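Local coordinates for protein haloacid dehalogenase-like hydrolase (Bacteroides thetaiotaomicron, PDB 2RBK) that is probably a magnesium-dependent phosphatase of the haloacid dehalogenase superfamily, holding magnesium and a vanadate-type phosphoryl mimic in its active site, at residues C73-E77 against E78-K82. Numbering follows the deposited sequence.
Sequences CFVGE and EVIYK
C73 and V75 are hydrogen-bonded to Y81 and E78 in an antiparallel beta hairpin, the strands running at 153° and joined by a type II' turn from V75 to E78, where G76 takes the positive phi of the first turn corner. Beside the turn, V75 N gives its hydrogen to E78 O at 2.9 Å, and E78 N answers to V75 O from above the carbonyl plane. Further along, a classic beta bulge puts both I80 and Y81 opposite C73. C73 O takes a bond from I80 N (2.9 Å) and a weak, longer one from Y81 N (3.4 Å), while C73 N reaches Y81 O almost straight, at 170°.

The bulge brings I80 over the same face as C73 and V75. With chi1 at 69°, I80 CG1 sits between its own backbone N and carbonyl carbon, 3.8 Å from C73 CB and 3.6 Å from C73 O, and I80 CD1 runs on to V75 CG2 at 4.1 Å. Cut back to an alanine, I80 would lose CG1 and CD1, which would probably leave a gap between C73 and V75 and less apolar cover over C73 O. C73 SG, for its part, lies at the edge of the Y81 ring, near its plane, and the phenol's OH is bound by D186. On the other face F74 and V79 form a non-hydrogen-bonded pair; F74 CA makes a CA-H...O contact with E78 O, and the F74 ring meets that of Y65 on the neighbouring strand. Water 1 gives hydrogens to V75 O and E78 OE1, joining the extended glutamate to the turn.

This hairpin ends the mixed sheet of the HAD core, with 78-82 as its outermost strand and helix 188-199 packing against the I80 face. Main-chain bonds set the register, and I80, the extra residue of the bulge, supplies the apolar contact between C73 and V75.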
ATOM      1  N   CYS A  73       7.807  -1.996   7.938  1.00  8.25           N
ATOM      2  CA  CYS A  73       8.644  -1.024   7.285  1.00  7.97           C
ATOM      3  C   CYS A  73      10.101  -1.428   7.390  1.00  7.83           C
ATOM      4  O   CYS A  73      10.534  -1.852   8.477  1.00  8.48           O
ATOM      5  CB  CYS A  73       8.453   0.344   7.920  1.00  8.46           C
ATOM      6  SG  CYS A  73       6.765   0.996   7.863  1.00  9.36           S
ATOM      7  N   PHE A  74      10.863  -1.270   6.297  1.00  8.08           N
ATOM      8  CA  PHE A  74      12.260  -1.689   6.311  1.00  8.69           C
ATOM      9  C   PHE A  74      13.084  -0.826   5.357  1.00  8.57           C
ATOM     10  O   PHE A  74      12.576  -0.255   4.404  1.00  9.08           O
ATOM     11  CB  PHE A  74      12.419  -3.180   6.009  1.00  9.38           C
ATOM     12  CG  PHE A  74      11.758  -3.634   4.733  1.00  9.19           C
ATOM     13  CD1 PHE A  74      12.478  -3.701   3.528  1.00 10.21           C
ATOM     14  CD2 PHE A  74      10.417  -4.026   4.702  1.00  9.78           C
ATOM     15  CE1 PHE A  74      11.849  -4.141   2.357  1.00 10.83           C
ATOM     16  CE2 PHE A  74       9.816  -4.488   3.556  1.00 10.71           C
ATOM     17  CZ  PHE A  74      10.547  -4.551   2.368  1.00 11.08           C
ATOM     18  N   VAL A  75      14.377  -0.758   5.678  1.00  9.19           N
ATOM     19  CA  VAL A  75      15.357   0.020   4.928  1.00  9.47           C
ATOM     20  C   VAL A  75      16.520  -0.943   4.690  1.00 10.62           C
ATOM     21  O   VAL A  75      17.181  -1.366   5.632  1.00 11.05           O
ATOM     22  CB  VAL A  75      15.803   1.254   5.692  1.00  9.59           C
ATOM     23  CG1 VAL A  75      16.912   2.009   4.908  1.00 10.79           C
ATOM     24  CG2 VAL A  75      14.599   2.148   5.967  1.00 11.15           C
ATOM     25  N   GLY A  76      16.713  -1.344   3.448  1.00 11.17           N
ATOM     26  CA  GLY A  76      17.699  -2.388   3.178  1.00 13.64           C
ATOM     27  C   GLY A  76      17.222  -3.666   3.821  1.00 14.20           C
ATOM     28  O   GLY A  76      16.083  -4.066   3.665  1.00 17.23           O
ATOM     29  N   GLU A  77      18.076  -4.307   4.594  1.00 14.59           N
ATOM     30  CA  GLU A  77      17.702  -5.519   5.302  1.00 16.73           C
ATOM     31  C   GLU A  77      17.174  -5.232   6.704  1.00 14.90           C
ATOM     32  O   GLU A  77      16.841  -6.177   7.445  1.00 19.32           O
ATOM     33  CB  GLU A  77      18.875  -6.509   5.386  1.00 22.78           C
ATOM     34  CG  GLU A  77      19.370  -6.947   3.998  1.00 30.82           C
ATOM     35  CD  GLU A  77      18.309  -7.646   3.157  1.00 40.84           C
ATOM     36  OE1 GLU A  77      17.616  -8.573   3.683  1.00 46.68           O
ATOM     37  OE2 GLU A  77      18.143  -7.285   1.950  1.00 52.20           O
ATOM     38  N   GLU A  78      17.123  -3.979   7.129  1.00 12.18           N
ATOM     39  CA  GLU A  78      16.787  -3.600   8.464  1.00 11.58           C
ATOM     40  C   GLU A  78      15.311  -3.290   8.632  1.00 10.31           C
ATOM     41  O   GLU A  78      14.824  -2.322   8.052  1.00 10.61           O
ATOM     42  CB  GLU A  78      17.608  -2.378   8.853  1.00 12.01           C
ATOM     43  CG  GLU A  78      17.396  -1.913  10.294  1.00 14.13           C
ATOM     44  CD  GLU A  78      18.185  -0.705  10.686  1.00 15.82           C
ATOM     45  OE1 GLU A  78      19.065  -0.226   9.919  1.00 20.73           O
ATOM     46  OE2 GLU A  78      17.921  -0.192  11.776  1.00 20.83           O
ATOM     47  N   VAL A  79      14.612  -4.093   9.420  1.00 10.54           N
ATOM     48  CA  VAL A  79      13.232  -3.745   9.803  1.00  9.75           C
ATOM     49  C   VAL A  79      13.277  -2.581  10.790  1.00  9.53           C
ATOM     50  O   VAL A  79      13.999  -2.663  11.814  1.00 10.88           O
ATOM     51  CB  VAL A  79      12.491  -4.968  10.388  1.00 11.12           C
ATOM     52  CG1 VAL A  79      11.126  -4.522  10.875  1.00 11.87           C
ATOM     53  CG2 VAL A  79      12.418  -6.103   9.366  1.00 13.94           C
ATOM     54  N   ILE A  80      12.579  -1.522  10.479  1.00  8.90           N
ATOM     55  CA  ILE A  80      12.539  -0.337  11.352  1.00  8.64           C
ATOM     56  C   ILE A  80      11.282  -0.220  12.154  1.00  8.98           C
ATOM     57  O   ILE A  80      11.256   0.536  13.150  1.00  9.83           O
ATOM     58  CB  ILE A  80      12.864   0.950  10.573  1.00  8.87           C
ATOM     59  CG1 ILE A  80      11.758   1.326   9.574  1.00  9.15           C
ATOM     60  CG2 ILE A  80      14.235   0.880   9.919  1.00 10.41           C
ATOM     61  CD1 ILE A  80      11.886   2.697   9.015  1.00 10.49           C
ATOM     62  N   TYR A  81      10.215  -0.929  11.774  1.00  8.70           N
ATOM     63  CA  TYR A  81       8.953  -0.901  12.479  1.00  9.10           C
ATOM     64  C   TYR A  81       8.105  -2.058  11.979  1.00  8.85           C
ATOM     65  O   TYR A  81       8.072  -2.324  10.780  1.00  9.51           O
ATOM     66  CB  TYR A  81       8.167   0.424  12.277  1.00  9.43           C
ATOM     67  CG  TYR A  81       6.808   0.372  12.909  1.00  9.14           C
ATOM     68  CD1 TYR A  81       6.619   0.371  14.286  1.00  9.59           C
ATOM     69  CD2 TYR A  81       5.672   0.255  12.117  1.00  9.45           C
ATOM     70  CE1 TYR A  81       5.374   0.269  14.850  1.00  9.80           C
ATOM     71  CE2 TYR A  81       4.422   0.130  12.678  1.00  9.43           C
ATOM     72  CZ  TYR A  81       4.254   0.149  14.052  1.00  9.11           C
ATOM     73  OH  TYR A  81       3.029   0.077  14.645  1.00 10.62           O
ATOM     74  N   LYS A  82       7.383  -2.715  12.880  1.00  9.49           N
ATOM     75  CA  LYS A  82       6.369  -3.685  12.481  0.56  9.59           C
ATOM     76  C   LYS A  82       5.303  -3.724  13.563  1.00  8.97           C
ATOM     77  O   LYS A  82       5.491  -3.191  14.667  1.00  9.81           O
ATOM     78  CB  LYS A  82       6.952  -5.062  12.221  0.56 11.12           C
ATOM     79  CG  LYS A  82       7.826  -5.674  13.297  0.56 12.54           C
ATOM     80  CD  LYS A  82       8.102  -7.142  13.042  0.56 13.13           C
ATOM     81  CE  LYS A  82       8.543  -7.917  14.268  0.56 14.94           C
ATOM     82  NZ  LYS A  82       9.366  -9.133  14.066  0.56 22.73           N
TER
HETATM   83  O   HOH W   1      19.330  -0.073   6.753  1.00 32.54           O
HETATM   84  O   HOH W   2      15.854  -6.386  10.727  1.00 18.57           O